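Local structure of penicillin-binding protein 2B (Streptococcus pneumoniae, 2WAD) at residues S423-A428 with F432-V437. The protein probably forms peptide cross-links between adjacent glycan strands of cell-wall peptidoglycan, as a penicillin-binding transpeptidase of the elongation machinery. Residues are numbered along the deposited sequence; the frame is centred on the assembly and turned at random.
Sequences SWYKLA and FPITAV. Unlike the reference sequence in segment 423-428: Lys426 (reference Thr), Leu427 (reference Gln).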
loop_
_atom_site.group_PDB
_atom_site.type_symbol
_atom_site.label_atom_id
_atom_site.label_comp_id
_atom_site.label_asym_id
_atom_site.label_seq_id
_atom_site.Cartn_x
_atom_site.Cartn_y
_atom_site.Cartn_z
ATOM N N SER A 423 -0.484 -28.115 25.779
ATOM C CA SER A 423 -0.590 -26.663 25.844
ATOM C C SER A 423 0.644 -26.145 26.583
ATOM O O SER A 423 1.494 -26.938 26.976
ATOM C CB SER A 423 -1.872 -26.261 26.578
ATOM O OG SER A 423 -3.008 -26.581 25.788
ATOM N N TRP A 424 0.744 -24.837 26.776
ATOM C CA TRP A 424 1.904 -24.248 27.446
ATOM C C TRP A 424 2.084 -24.792 28.868
ATOM O O TRP A 424 3.197 -24.873 29.361
ATOM C CB TRP A 424 1.806 -22.718 27.453
ATOM C CG TRP A 424 0.681 -22.137 28.276
ATOM C CD1 TRP A 424 -0.583 -21.810 27.841
ATOM C CD2 TRP A 424 0.734 -21.757 29.659
ATOM N NE1 TRP A 424 -1.308 -21.242 28.866
ATOM C CE2 TRP A 424 -0.527 -21.215 29.996
ATOM C CE3 TRP A 424 1.722 -21.827 30.648
ATOM C CZ2 TRP A 424 -0.817 -20.743 31.276
ATOM C CZ3 TRP A 424 1.421 -21.349 31.929
ATOM C CH2 TRP A 424 0.164 -20.815 32.223
ATOM N N TYR A 425 0.992 -25.204 29.501
ATOM C CA TYR A 425 1.026 -25.725 30.867
ATOM C C TYR A 425 1.234 -27.245 31.018
ATOM O O TYR A 425 1.242 -27.757 32.132
ATOM C CB TYR A 425 -0.256 -25.297 31.588
ATOM C CG TYR A 425 -1.542 -25.373 30.781
ATOM C CD1 TYR A 425 -2.088 -24.228 30.199
ATOM C CD2 TYR A 425 -2.232 -26.572 30.638
ATOM C CE1 TYR A 425 -3.271 -24.269 29.480
ATOM C CE2 TYR A 425 -3.425 -26.634 29.921
ATOM C CZ TYR A 425 -3.947 -25.479 29.355
ATOM O OH TYR A 425 -5.142 -25.534 28.657
ATOM N N LYS A 426 1.382 -27.955 29.900
ATOM C CA LYS A 426 1.716 -29.388 29.883
ATOM C C LYS A 426 0.855 -30.233 30.819
ATOM O O LYS A 426 -0.365 -30.278 30.695
ATOM C CB LYS A 426 3.205 -29.631 30.200
ATOM C CG LYS A 426 4.187 -28.705 29.504
ATOM C CD LYS A 426 4.153 -28.984 28.014
ATOM C CE LYS A 426 5.158 -28.156 27.229
ATOM N NZ LYS A 426 4.935 -28.359 25.768
ATOM N N LEU A 427 1.522 -30.887 31.769
ATOM C CA LEU A 427 0.929 -31.887 32.645
ATOM C C LEU A 427 0.594 -31.301 34.018
ATOM O O LEU A 427 -0.025 -31.959 34.871
ATOM C CB LEU A 427 1.898 -33.077 32.753
ATOM C CG LEU A 427 2.172 -33.737 31.393
ATOM C CD1 LEU A 427 3.399 -34.667 31.325
ATOM C CD2 LEU A 427 0.889 -34.466 30.958
ATOM N N ALA A 428 0.954 -30.035 34.206
ATOM C CA ALA A 428 0.895 -29.386 35.513
ATOM C C ALA A 428 -0.440 -29.475 36.257
ATOM O O ALA A 428 -0.455 -29.600 37.482
ATOM C CB ALA A 428 1.389 -27.922 35.423
ATOM N N PHE A 432 -8.610 -31.965 32.713
ATOM C CA PHE A 432 -9.674 -31.256 33.396
ATOM C C PHE A 432 -10.678 -30.705 32.393
ATOM O O PHE A 432 -10.358 -30.484 31.226
ATOM C CB PHE A 432 -9.099 -30.134 34.282
ATOM C CG PHE A 432 -8.261 -29.144 33.534
ATOM C CD1 PHE A 432 -6.881 -29.299 33.457
ATOM C CD2 PHE A 432 -8.853 -28.070 32.878
ATOM C CE1 PHE A 432 -6.092 -28.401 32.740
ATOM C CE2 PHE A 432 -8.074 -27.160 32.161
ATOM C CZ PHE A 432 -6.688 -27.340 32.078
ATOM N N PRO A 433 -11.913 -30.490 32.853
ATOM C CA PRO A 433 -12.945 -29.904 32.010
ATOM C C PRO A 433 -12.662 -28.428 31.745
ATOM O O PRO A 433 -12.081 -27.743 32.599
ATOM C CB PRO A 433 -14.226 -30.092 32.827
ATOM C CG PRO A 433 -13.759 -30.182 34.251
ATOM C CD PRO A 433 -12.351 -30.713 34.240
ATOM N N ILE A 434 -13.045 -27.977 30.550
ATOM C CA ILE A 434 -12.787 -26.622 30.071
ATOM C C ILE A 434 -13.898 -26.187 29.095
ATOM O O ILE A 434 -14.233 -26.905 28.155
ATOM C CB ILE A 434 -11.350 -26.538 29.455
ATOM C CG1 ILE A 434 -10.899 -25.093 29.328
ATOM C CG2 ILE A 434 -11.240 -27.223 28.090
ATOM C CD1 ILE A 434 -9.431 -24.950 28.918
ATOM N N THR A 435 -14.499 -25.028 29.349
ATOM C CA THR A 435 -15.470 -24.407 28.453
ATOM C C THR A 435 -14.795 -23.609 27.337
ATOM O O THR A 435 -13.569 -23.498 27.267
ATOM C CB THR A 435 -16.388 -23.421 29.204
ATOM O OG1 THR A 435 -15.619 -22.311 29.701
ATOM C CG2 THR A 435 -17.169 -24.108 30.347
ATOM N N ALA A 436 -15.600 -23.042 26.446
ATOM C CA ALA A 436 -15.035 -22.339 25.294
ATOM C C ALA A 436 -14.376 -21.036 25.777
ATOM O O ALA A 436 -13.286 -20.670 25.330
ATOM C CB ALA A 436 -16.107 -22.086 24.247
ATOM N N VAL A 437 -15.023 -20.388 26.737
ATOM C CA VAL A 437 -14.521 -19.162 27.363
ATOM C C VAL A 437 -13.153 -19.419 28.004
ATOM O O VAL A 437 -12.236 -18.626 27.822
ATOM C CB VAL A 437 -15.506 -18.659 28.431
ATOM C CG1 VAL A 437 -14.940 -17.450 29.196
ATOM C CG2 VAL A 437 -16.890 -18.336 27.830
#
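A small apolar contact, in which Tyr425 meets Phe432 and Ile434, bridges a turn-rich loop and the short strand 432-434 at the far end of the transpeptidase domain. The two rings meet obliquely: CE2 of Tyr425 comes to the edge of the Phe432 ring, near its plane, 4.0 Å from CZ of Phe432. In both aromatics CG stands between the backbone N and the carbonyl carbon (chi1 41° in Tyr425, 57° in Phe432), which turns each ring toward the other segment and lets these two atoms meet. Phenylalanine suits its place as a wholly apolar ring offering an edge. Ile434, buried, has a branched aliphatic chain long enough to bring CD1 within 4.3 Å of OH of Tyr425. Tyrosine combines an apolar ring with a hydroxyl hydrogen-bonded to Asp410, which helps to hold the ring end; Asp410 ends strand 408-410 and shares backbone hydrogen bonds with Phe432, tying the tyrosine to the same two-stranded sheet. CB of Ser423 lies over one face of the tyrosine ring, offset toward the rim near CZ, and CE2 of Trp424 lies at its edge.

Two tight turns present the tyrosine, type I from Ser423 to Lys426 and type II' from Tyr425 to Ala428. Tyr425 lies about 9 Å, side chain to side chain, from Ser386, the probable acyl-ester nucleophile. Strand 432-434 pairs antiparallel with strand 408-410, while Ile434 packs on Tyr442 of helix 436-442 and Tyr447 of helix 445-455.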